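Local coordinates for protein glycoside hydrolase family 31 (PDB 5I0F) that degrades cycloalternan, probably by cleaving alpha-glucosidic bonds through a covalent glycosyl-enzyme intermediate, as in other family 31 glycoside hydrolases, at residues F197-Y200 / K205-R208; F178-D183 / Y528-E533; H11-S16 / T233-Y238. One frame throughout, in Å; residues are numbered along the deposited sequence.

Contact 1 lies between the other two, about 9 Å from contact 2 and about 12 Å from contact 3 between centres. Contacts 1 and 2 line the sugar-binding site. Contact 3 lies farther out, with the P12 side chain about 13 Å from a bound alpha-glucose. Contacts 1 and 2 share the alpha-glucose, through E198 and Y200 and through D532. A probable hydrogen bond of 2.7 Å also joins them, between H207 ND1 and D183 OD2. Contacts 1 and 3 meet through a cation-pi contact of R208 with Y13 (R208 NE 3.6 Å from Y13 CD2) and through F197, packed on H11, P12 and Y13. Between contacts 2 and 3, F178 CE1 reaches Y238 CG at 3.5 Å.

Contact 1 of 3, residues F197-Y200 / K205-R208; sequences FEQY and KHHR. With GLC (alpha-D-glucopyranose), chain B.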
loop_
_atom_site.group_PDB
_atom_site.type_symbol
_atom_site.label_atom_id
_atom_site.label_comp_id
_atom_site.label_asym_id
_atom_site.label_seq_id
_atom_site.Cartn_x
_atom_site.Cartn_y
_atom_site.Cartn_z
ATOM N N PHE A 197 -2.080 5.316 -0.935
ATOM C CA PHE A 197 -3.014 5.284 -2.081
ATOM C C PHE A 197 -3.132 3.887 -2.652
ATOM O O PHE A 197 -2.139 3.137 -2.695
ATOM C CB PHE A 197 -2.571 6.265 -3.182
ATOM C CG PHE A 197 -3.461 6.248 -4.388
ATOM C CD1 PHE A 197 -4.752 6.746 -4.309
ATOM C CD2 PHE A 197 -3.051 5.701 -5.574
ATOM C CE1 PHE A 197 -5.597 6.734 -5.402
ATOM C CE2 PHE A 197 -3.898 5.673 -6.679
ATOM C CZ PHE A 197 -5.187 6.178 -6.590
ATOM N N GLU A 198 -4.336 3.532 -3.084
ATOM C CA GLU A 198 -4.555 2.264 -3.763
ATOM C C GLU A 198 -4.443 2.407 -5.285
ATOM O O GLU A 198 -5.411 2.761 -5.953
ATOM C CB GLU A 198 -5.898 1.632 -3.400
ATOM C CG GLU A 198 -5.940 0.188 -3.892
ATOM C CD GLU A 198 -7.282 -0.300 -4.405
ATOM O OE1 GLU A 198 -8.345 0.117 -3.890
ATOM O OE2 GLU A 198 -7.246 -1.168 -5.308
ATOM N N GLN A 199 -3.250 2.135 -5.814
ATOM C CA GLN A 199 -3.020 2.069 -7.255
ATOM C C GLN A 199 -3.200 0.629 -7.677
ATOM O O GLN A 199 -2.360 -0.232 -7.328
ATOM C CB GLN A 199 -1.622 2.595 -7.611
ATOM C CG GLN A 199 -1.224 2.446 -9.070
ATOM C CD GLN A 199 -2.190 3.081 -10.023
ATOM O OE1 GLN A 199 -2.561 4.243 -9.867
ATOM N NE2 GLN A 199 -2.619 2.327 -11.012
ATOM N N TYR A 200 -4.295 0.359 -8.398
ATOM C CA TYR A 200 -4.636 -1.002 -8.802
ATOM C C TYR A 200 -3.816 -1.340 -10.041
ATOM O O TYR A 200 -4.123 -0.888 -11.130
ATOM C CB TYR A 200 -6.142 -1.188 -9.047
ATOM C CG TYR A 200 -6.548 -2.541 -9.634
ATOM C CD1 TYR A 200 -6.319 -3.738 -8.948
ATOM C CD2 TYR A 200 -7.181 -2.619 -10.871
ATOM C CE1 TYR A 200 -6.695 -4.971 -9.491
ATOM C CE2 TYR A 200 -7.568 -3.839 -11.415
ATOM C CZ TYR A 200 -7.317 -5.017 -10.731
ATOM O OH TYR A 200 -7.712 -6.224 -11.267
ATOM N N LYS A 205 4.742 1.980 -13.107
ATOM C CA LYS A 205 4.446 2.878 -14.225
ATOM C C LYS A 205 3.840 4.183 -13.760
ATOM O O LYS A 205 4.107 5.228 -14.327
ATOM C CB LYS A 205 3.468 2.228 -15.212
ATOM C CG LYS A 205 3.933 0.903 -15.799
ATOM C CD LYS A 205 2.951 0.400 -16.867
ATOM C CE LYS A 205 3.179 -1.060 -17.244
ATOM N NZ LYS A 205 4.257 -1.243 -18.264
ATOM N N HIS A 206 3.022 4.138 -12.712
ATOM C CA HIS A 206 2.358 5.356 -12.216
ATOM C C HIS A 206 3.092 6.058 -11.083
ATOM O O HIS A 206 2.685 7.152 -10.678
ATOM C CB HIS A 206 0.930 5.022 -11.784
ATOM C CG HIS A 206 0.050 4.617 -12.925
ATOM N ND1 HIS A 206 -0.205 3.300 -13.236
ATOM C CD2 HIS A 206 -0.626 5.359 -13.839
ATOM C CE1 HIS A 206 -1.005 3.243 -14.293
ATOM N NE2 HIS A 206 -1.268 4.478 -14.679
ATOM N N HIS A 207 4.153 5.445 -10.558
ATOM C CA HIS A 207 4.994 6.063 -9.496
ATOM C C HIS A 207 4.210 6.345 -8.203
ATOM O O HIS A 207 4.346 7.404 -7.588
ATOM C CB HIS A 207 5.683 7.349 -10.029
ATOM C CG HIS A 207 6.372 7.150 -11.342
ATOM N ND1 HIS A 207 7.583 6.503 -11.453
ATOM C CD2 HIS A 207 6.003 7.480 -12.603
ATOM C CE1 HIS A 207 7.934 6.443 -12.725
ATOM N NE2 HIS A 207 6.996 7.034 -13.445
ATOM N N ARG A 208 3.410 5.373 -7.786
ATOM C CA ARG A 208 2.586 5.481 -6.588
ATOM C C ARG A 208 2.793 4.227 -5.749
ATOM O O ARG A 208 3.430 3.273 -6.199
ATOM C CB ARG A 208 1.118 5.610 -6.996
ATOM C CG ARG A 208 0.809 6.922 -7.704
ATOM C CD ARG A 208 -0.521 6.829 -8.429
ATOM N NE ARG A 208 -0.803 8.014 -9.204
ATOM C CZ ARG A 208 -1.597 8.072 -10.280
ATOM N NH1 ARG A 208 -2.215 6.997 -10.781
ATOM N NH2 ARG A 208 -1.765 9.239 -10.880
HETATM C C1 GLC B . -9.989 -5.644 -7.487
HETATM C C2 GLC B . -8.775 -6.251 -6.778
HETATM C C3 GLC B . -8.721 -5.801 -5.324
HETATM C C4 GLC B . -8.696 -4.281 -5.265
HETATM C C5 GLC B . -9.961 -3.773 -5.963
HETATM C C6 GLC B . -10.080 -2.258 -5.956
HETATM O O2 GLC B . -8.831 -7.677 -6.876
HETATM O O3 GLC B . -7.546 -6.342 -4.700
HETATM O O4 GLC B . -8.621 -3.834 -3.896
HETATM O O5 GLC B . -10.002 -4.223 -7.330
HETATM O O6 GLC B . -9.129 -1.640 -6.837
#
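Q199 lays its side-chain amide over one face of the H206 imidazole, with the planes only 19° apart. The side chains themselves cross at about a right angle. NE2 of Q199 comes to 3.4 Å from ND1 of H206, but the angle is too poor for a hydrogen bond. Each nitrogen bonds a backbone carbonyl between the segments instead, NE2 that of K201 and ND1 that of A202. The other end of the amide serves R208. NH1 of R208 donates to OE1 of Q199 at 2.9 Å. OE1 lies in the guanidinium plane, at its edge, while NH1 is tilted 35° from the plane of the amide carbonyl. The R208 chain is extended from CG to NE and runs alongside F197. Its CD lies 4.0 Å from CE2 of the F197 ring.

E198 and Y200 face the alpha-glucose. O6 of the sugar donates to OE2 of E198 over a very short 2.5 Å, and a face of the Y200 ring lies near the sugar ring oxygen. Q199 sits between them in the chain, its side chain turned toward helix 203-206 and R208. Bonds at both amide ends set which is which and should resist a flip.

Contact 2 of 3, residues F178-D183 / Y528-E533; sequences FGERYD and YWAGDE. With BGC (beta-D-glucopyranose), chain C; GLC (alpha-D-glucopyranose), chain B.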
loop_
_atom_site.group_PDB
_atom_site.type_symbol
_atom_site.label_atom_id
_atom_site.label_comp_id
_atom_site.label_asym_id
_atom_site.label_seq_id
_atom_site.Cartn_x
_atom_site.Cartn_y
_atom_site.Cartn_z
ATOM N N PHE A 178 11.687 6.296 0.904
ATOM C CA PHE A 178 10.320 6.760 0.748
ATOM C C PHE A 178 9.292 5.629 0.797
ATOM O O PHE A 178 8.178 5.774 0.267
ATOM C CB PHE A 178 10.169 7.603 -0.516
ATOM C CG PHE A 178 11.176 8.721 -0.623
ATOM C CD1 PHE A 178 11.119 9.800 0.234
ATOM C CD2 PHE A 178 12.161 8.704 -1.600
ATOM C CE1 PHE A 178 12.024 10.826 0.140
ATOM C CE2 PHE A 178 13.060 9.750 -1.710
ATOM C CZ PHE A 178 13.004 10.805 -0.832
ATOM N N GLY A 179 9.670 4.533 1.468
ATOM C CA GLY A 179 8.816 3.369 1.639
ATOM C C GLY A 179 8.963 2.390 0.489
ATOM O O GLY A 179 9.988 2.340 -0.185
ATOM N N GLU A 180 7.916 1.602 0.271
ATOM C CA GLU A 180 7.920 0.609 -0.812
ATOM C C GLU A 180 7.712 1.331 -2.157
ATOM O O GLU A 180 6.680 1.987 -2.373
ATOM C CB GLU A 180 6.837 -0.432 -0.549
ATOM C CG GLU A 180 6.639 -1.495 -1.642
ATOM C CD GLU A 180 5.461 -2.391 -1.347
ATOM O OE1 GLU A 180 4.413 -1.853 -0.873
ATOM O OE2 GLU A 180 5.559 -3.635 -1.587
ATOM N N ARG A 181 8.693 1.209 -3.052
ATOM C CA ARG A 181 8.626 1.852 -4.360
ATOM C C ARG A 181 8.821 0.821 -5.452
ATOM O O ARG A 181 9.562 -0.140 -5.283
ATOM C CB ARG A 181 9.660 2.990 -4.481
ATOM C CG ARG A 181 9.510 4.086 -3.438
ATOM C CD ARG A 181 8.312 4.965 -3.767
ATOM N NE ARG A 181 7.857 5.736 -2.626
ATOM C CZ ARG A 181 6.955 6.722 -2.680
ATOM N NH1 ARG A 181 6.400 7.108 -3.827
ATOM N NH2 ARG A 181 6.622 7.330 -1.556
ATOM N N TYR A 182 8.146 1.038 -6.576
ATOM C CA TYR A 182 8.015 0.045 -7.637
ATOM C C TYR A 182 8.741 0.399 -8.935
ATOM O O TYR A 182 8.795 -0.413 -9.854
ATOM C CB TYR A 182 6.526 -0.118 -7.960
ATOM C CG TYR A 182 5.706 -0.679 -6.822
ATOM C CD1 TYR A 182 5.271 0.140 -5.773
ATOM C CD2 TYR A 182 5.316 -2.006 -6.813
ATOM C CE1 TYR A 182 4.508 -0.371 -4.729
ATOM C CE2 TYR A 182 4.561 -2.506 -5.786
ATOM C CZ TYR A 182 4.152 -1.674 -4.751
ATOM O OH TYR A 182 3.372 -2.160 -3.738
ATOM N N ASP A 183 9.275 1.607 -9.012
ATOM C CA ASP A 183 9.827 2.138 -10.255
ATOM C C ASP A 183 11.312 1.946 -10.317
ATOM O O ASP A 183 11.811 1.385 -11.288
ATOM C CB ASP A 183 9.408 3.602 -10.522
ATOM C CG ASP A 183 9.584 4.549 -9.329
ATOM O OD1 ASP A 183 10.074 4.155 -8.245
ATOM O OD2 ASP A 183 9.224 5.739 -9.510
ATOM N N TYR A 528 3.908 -7.977 5.119
ATOM C CA TYR A 528 3.473 -7.144 4.002
ATOM C C TYR A 528 3.631 -7.845 2.674
ATOM O O TYR A 528 4.557 -8.615 2.484
ATOM C CB TYR A 528 4.178 -5.774 4.008
ATOM C CG TYR A 528 3.754 -5.012 5.234
ATOM C CD1 TYR A 528 4.381 -5.225 6.460
ATOM C CD2 TYR A 528 2.623 -4.187 5.207
ATOM C CE1 TYR A 528 3.914 -4.618 7.625
ATOM C CE2 TYR A 528 2.180 -3.545 6.355
ATOM C CZ TYR A 528 2.824 -3.770 7.557
ATOM O OH TYR A 528 2.315 -3.164 8.678
ATOM N N TRP A 529 2.705 -7.599 1.749
ATOM C CA TRP A 529 2.888 -8.043 0.375
ATOM C C TRP A 529 2.720 -6.846 -0.545
ATOM O O TRP A 529 2.133 -5.836 -0.155
ATOM C CB TRP A 529 1.998 -9.247 0.012
ATOM C CG TRP A 529 0.657 -8.929 -0.597
ATOM C CD1 TRP A 529 0.339 -8.994 -1.915
ATOM C CD2 TRP A 529 -0.541 -8.535 0.086
ATOM N NE1 TRP A 529 -0.966 -8.603 -2.110
ATOM C CE2 TRP A 529 -1.537 -8.340 -0.896
ATOM C CE3 TRP A 529 -0.879 -8.339 1.434
ATOM C CZ2 TRP A 529 -2.847 -7.948 -0.580
ATOM C CZ3 TRP A 529 -2.168 -7.934 1.744
ATOM C CH2 TRP A 529 -3.136 -7.730 0.739
ATOM N N ALA A 530 3.248 -6.964 -1.766
ATOM C CA ALA A 530 3.374 -5.855 -2.704
ATOM C C ALA A 530 2.079 -5.467 -3.446
ATOM O O ALA A 530 2.101 -4.594 -4.284
ATOM C CB ALA A 530 4.453 -6.196 -3.718
ATOM N N GLY A 531 0.953 -6.072 -3.100
ATOM C CA GLY A 531 -0.348 -5.690 -3.675
ATOM C C GLY A 531 -0.649 -6.323 -5.016
ATOM O O GLY A 531 -0.186 -7.440 -5.319
ATOM N N ASP A 532 -1.444 -5.614 -5.808
ATOM C CA ASP A 532 -2.087 -6.190 -6.980
ATOM C C ASP A 532 -1.327 -5.920 -8.258
ATOM O O ASP A 532 -1.074 -4.757 -8.584
ATOM C CB ASP A 532 -3.472 -5.581 -7.148
ATOM C CG ASP A 532 -4.411 -5.918 -6.032
ATOM O OD1 ASP A 532 -4.132 -6.852 -5.255
ATOM O OD2 ASP A 532 -5.485 -5.268 -5.973
ATOM N N GLU A 533 -1.016 -6.975 -9.018
ATOM C CA GLU A 533 -0.389 -6.794 -10.324
ATOM C C GLU A 533 -0.846 -7.794 -11.381
ATOM O O GLU A 533 -1.389 -8.857 -11.078
ATOM C CB GLU A 533 1.160 -6.850 -10.230
ATOM C CG GLU A 533 1.889 -5.485 -10.228
ATOM C CD GLU A 533 1.840 -4.726 -11.560
ATOM O OE1 GLU A 533 0.864 -4.889 -12.345
ATOM O OE2 GLU A 533 2.785 -3.929 -11.840
HETATM C C2 BGC C . -6.158 -7.780 -2.423
HETATM C C3 BGC C . -6.224 -9.078 -3.248
HETATM C C4 BGC C . -7.475 -9.859 -2.858
HETATM C C5 BGC C . -8.734 -8.991 -3.007
HETATM C C6 BGC C . -9.926 -9.734 -2.418
HETATM C C1 BGC C . -7.434 -7.305 -1.681
HETATM O O2 BGC C . -5.168 -6.792 -2.770
HETATM O O3 BGC C . -5.040 -9.855 -3.043
HETATM O O4 BGC C . -7.598 -11.045 -3.667
HETATM O O5 BGC C . -8.632 -7.686 -2.381
HETATM O O6 BGC C . -11.149 -9.063 -2.735
HETATM C C1 GLC B . -9.989 -5.644 -7.487
HETATM C C2 GLC B . -8.775 -6.251 -6.778
HETATM C C3 GLC B . -8.721 -5.801 -5.324
HETATM C C4 GLC B . -8.696 -4.281 -5.265
HETATM C C5 GLC B . -9.961 -3.773 -5.963
HETATM C C6 GLC B . -10.080 -2.258 -5.956
HETATM O O2 GLC B . -8.831 -7.677 -6.876
HETATM O O3 GLC B . -7.546 -6.342 -4.700
HETATM O O4 GLC B . -8.621 -3.834 -3.896
HETATM O O5 GLC B . -10.002 -4.223 -7.330
HETATM O O6 GLC B . -9.129 -1.640 -6.837
#
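The hydroxyl of Y182 donates to the main-chain O of A530, with 2.8 Å between Y182 OH and A530 O. The oxygen sits near the plane of the phenol ring, at its edge. Seen from the carbonyl, the hydroxyl is 40° above the plane and not on a lone pair. CE2 of the same ring packs loosely on CB of A530. OE2 of E180 comes against CA and CB of A530, 3.3 Å from CA. The CG of E180 is anti to the backbone N (chi1 176°) and the chain stays extended, which carries the carboxylate there. The polar partner of OE2 is NE1 of W558, so this buried oxygen has a donor. Both E180 and Y182 also touch A546 of helix 537-551.

Strand 527-529 belongs to the eight-stranded parallel (beta/alpha)8 barrel, and A530 begins the loop at its C-terminal end, where such barrels carry their active sites. Segment 178-183 runs off the end of strand 174-179, an outermost strand of a five-stranded mixed sheet, and packs against that loop. Within it, R181 grips O of F178 side-on. Its NE and NH2 are each 2.9 Å from F178 O, both in the guanidinium plane.

Two residues after A530, D532 meets the sugars. OD1 accepts from O2 of the beta-glucose at 2.7 Å, and OD2 lies 2.6 Å from O3 of the alpha-glucose. W529 turns the edge of its ring to the beta-glucose, with CZ2 3.4 Å from O2. The backbone of D532 is bonded to Y210 OH through its N and to Q203 NE2 through its O.

Contact 3 of 3, residues H11-S16 / T233-Y238; sequences HPYARS and TRRTWY
The guanidinium of R235 has CB of P12 over one face, 3.6 Å from NH2, and O of P12 at its edge. The Y13 ring stands nearby, its plane 78° from the guanidinium. CE1 of Y13 is 3.6 Å from NH1 of R235, in an oblique approach. The cation-pi distance is long, so any attraction is weak at most. CB of P12 also lies over a face of the Y13 ring, near the rim. Further back, the W237 indole has CG of R235 over one face. The H11 imidazole has CB of A14 over one face and N of Y13 at its edge.

Two bonds join the segments, and both end on one atom. NH1 and NH2 of R235 grip P12 O end-on. NH2 lies 3.0 Å from P12 O, in the carbonyl plane and on a lone pair. NH1 is 2.9 Å from P12 O but 41° above that plane. R235 spans the gap because chi1 of -173° swings CG away from the backbone N, and the chain then runs straight to NE.

NH1 of R235 also forms a salt bridge to D193, whose other carboxylate oxygen bonds the hydroxyl of Y13. D193 therefore ties both segments and probably balances the arginine's charge. R208 makes a cation-pi contact on the face of the Y13 ring opposite R235.

The segment 11-16 holds a type I beta turn from H11 to A14. Inside the turn, N of Y13 donates to ND1 of H11 at 3.1 Å, in the ring plane. The carbonyl of P12, within the turn, accepts both arginine bonds. A type I turn of the N-terminal domain is thus joined, by an end-on arginine grip on a turn carbonyl, to the residue just before strand 236-240, an inner strand of a six-stranded antiparallel sheet.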
loop_
_atom_site.group_PDB
_atom_site.type_symbol
_atom_site.label_atom_id
_atom_site.label_comp_id
_atom_site.label_asym_id
_atom_site.label_seq_id
_atom_site.Cartn_x
_atom_site.Cartn_y
_atom_site.Cartn_z
ATOM N N HIS A 11 -9.563 12.696 -3.774
ATOM C CA HIS A 11 -8.689 11.658 -4.355
ATOM C C HIS A 11 -7.293 12.329 -4.404
ATOM O O HIS A 11 -7.182 13.443 -4.869
ATOM C CB HIS A 11 -9.243 11.286 -5.739
ATOM C CG HIS A 11 -8.512 10.187 -6.453
ATOM N ND1 HIS A 11 -7.178 10.265 -6.748
ATOM C CD2 HIS A 11 -8.956 9.056 -7.050
ATOM C CE1 HIS A 11 -6.796 9.180 -7.404
ATOM N NE2 HIS A 11 -7.866 8.434 -7.616
ATOM N N PRO A 12 -6.221 11.666 -3.916
ATOM C CA PRO A 12 -4.935 12.401 -3.855
ATOM C C PRO A 12 -4.302 12.798 -5.188
ATOM O O PRO A 12 -3.407 13.643 -5.203
ATOM C CB PRO A 12 -4.015 11.460 -3.072
ATOM C CG PRO A 12 -4.669 10.118 -3.124
ATOM C CD PRO A 12 -6.149 10.386 -3.194
ATOM N N TYR A 13 -4.717 12.172 -6.286
ATOM C CA TYR A 13 -4.164 12.439 -7.599
ATOM C C TYR A 13 -5.173 12.889 -8.665
ATOM O O TYR A 13 -4.829 12.952 -9.831
ATOM C CB TYR A 13 -3.427 11.182 -8.079
ATOM C CG TYR A 13 -2.300 10.735 -7.168
ATOM C CD1 TYR A 13 -1.085 11.438 -7.102
ATOM C CD2 TYR A 13 -2.426 9.580 -6.384
ATOM C CE1 TYR A 13 -0.048 11.014 -6.272
ATOM C CE2 TYR A 13 -1.402 9.152 -5.558
ATOM C CZ TYR A 13 -0.217 9.865 -5.488
ATOM O OH TYR A 13 0.780 9.381 -4.641
ATOM N N ALA A 14 -6.408 13.203 -8.276
ATOM C CA ALA A 14 -7.432 13.551 -9.251
ATOM C C ALA A 14 -8.319 14.641 -8.677
ATOM O O ALA A 14 -8.468 14.766 -7.450
ATOM C CB ALA A 14 -8.264 12.346 -9.629
ATOM N N ARG A 15 -8.875 15.430 -9.589
ATOM C CA ARG A 15 -9.834 16.473 -9.243
ATOM C C ARG A 15 -11.232 16.036 -9.642
ATOM O O ARG A 15 -11.411 15.402 -10.687
ATOM C CB ARG A 15 -9.484 17.774 -9.965
ATOM C CG ARG A 15 -8.036 18.217 -9.776
ATOM C CD ARG A 15 -7.619 19.208 -10.847
ATOM N NE ARG A 15 -7.679 18.634 -12.191
ATOM C CZ ARG A 15 -7.900 19.317 -13.319
ATOM N NH1 ARG A 15 -7.929 18.653 -14.479
ATOM N NH2 ARG A 15 -8.105 20.645 -13.317
ATOM N N SER A 16 -12.214 16.379 -8.809
ATOM C CA SER A 16 -13.632 16.247 -9.156
ATOM C C SER A 16 -14.128 17.520 -9.857
ATOM O O SER A 16 -13.425 18.534 -9.916
ATOM C CB SER A 16 -14.474 15.919 -7.908
ATOM O OG SER A 16 -14.137 16.720 -6.799
ATOM N N THR A 233 2.551 12.641 9.739
ATOM C CA THR A 233 1.676 11.742 8.950
ATOM C C THR A 233 0.849 12.476 7.896
ATOM O O THR A 233 0.011 11.869 7.221
ATOM C CB THR A 233 0.766 10.871 9.848
ATOM O OG1 THR A 233 -0.110 11.716 10.599
ATOM C CG2 THR A 233 1.613 10.003 10.804
ATOM N N ARG A 234 1.110 13.768 7.716
ATOM C CA ARG A 234 0.526 14.517 6.620
ATOM C C ARG A 234 1.308 14.224 5.347
ATOM O O ARG A 234 2.394 13.653 5.381
ATOM C CB ARG A 234 0.513 16.025 6.912
ATOM C CG ARG A 234 -0.200 16.384 8.203
ATOM C CD ARG A 234 -0.550 17.869 8.290
ATOM N NE ARG A 234 -1.248 18.216 9.526
ATOM C CZ ARG A 234 -0.674 18.481 10.712
ATOM N NH1 ARG A 234 0.652 18.417 10.890
ATOM N NH2 ARG A 234 -1.445 18.814 11.755
ATOM N N ARG A 235 0.733 14.625 4.224
ATOM C CA ARG A 235 1.329 14.381 2.929
ATOM C C ARG A 235 2.609 15.189 2.772
ATOM O O ARG A 235 2.697 16.316 3.265
ATOM C CB ARG A 235 0.338 14.746 1.847
ATOM C CG ARG A 235 0.766 14.378 0.446
ATOM C CD ARG A 235 -0.432 14.482 -0.463
ATOM N NE ARG A 235 -0.170 14.055 -1.836
ATOM C CZ ARG A 235 -1.087 14.109 -2.798
ATOM N NH1 ARG A 235 -0.798 13.697 -4.025
ATOM N NH2 ARG A 235 -2.302 14.621 -2.547
ATOM N N THR A 236 3.588 14.589 2.098
ATOM C CA THR A 236 4.844 15.235 1.765
ATOM C C THR A 236 5.186 14.944 0.318
ATOM O O THR A 236 4.776 13.921 -0.228
ATOM C CB THR A 236 6.006 14.766 2.668
ATOM O OG1 THR A 236 6.057 13.335 2.697
ATOM C CG2 THR A 236 5.818 15.270 4.084
ATOM N N TRP A 237 5.941 15.858 -0.285
ATOM C CA TRP A 237 6.388 15.756 -1.672
ATOM C C TRP A 237 7.911 15.955 -1.714
ATOM O O TRP A 237 8.487 16.694 -0.872
ATOM C CB TRP A 237 5.731 16.834 -2.520
ATOM C CG TRP A 237 4.243 16.782 -2.689
ATOM C CD1 TRP A 237 3.565 16.320 -3.783
ATOM C CD2 TRP A 237 3.257 17.286 -1.794
ATOM N NE1 TRP A 237 2.217 16.485 -3.614
ATOM C CE2 TRP A 237 1.998 17.078 -2.399
ATOM C CE3 TRP A 237 3.313 17.908 -0.533
ATOM C CZ2 TRP A 237 0.793 17.459 -1.788
ATOM C CZ3 TRP A 237 2.112 18.290 0.079
ATOM C CH2 TRP A 237 0.870 18.067 -0.553
ATOM N N TYR A 238 8.547 15.309 -2.691
ATOM C CA TYR A 238 10.017 15.260 -2.820
ATOM C C TYR A 238 10.406 15.469 -4.274
ATOM O O TYR A 238 9.917 14.754 -5.174
ATOM C CB TYR A 238 10.589 13.912 -2.292
ATOM C CG TYR A 238 10.139 13.655 -0.881
ATOM C CD1 TYR A 238 10.828 14.208 0.196
ATOM C CD2 TYR A 238 8.978 12.926 -0.613
ATOM C CE1 TYR A 238 10.376 14.029 1.492
ATOM C CE2 TYR A 238 8.518 12.743 0.681
ATOM C CZ TYR A 238 9.221 13.300 1.725
ATOM O OH TYR A 238 8.793 13.128 3.001
#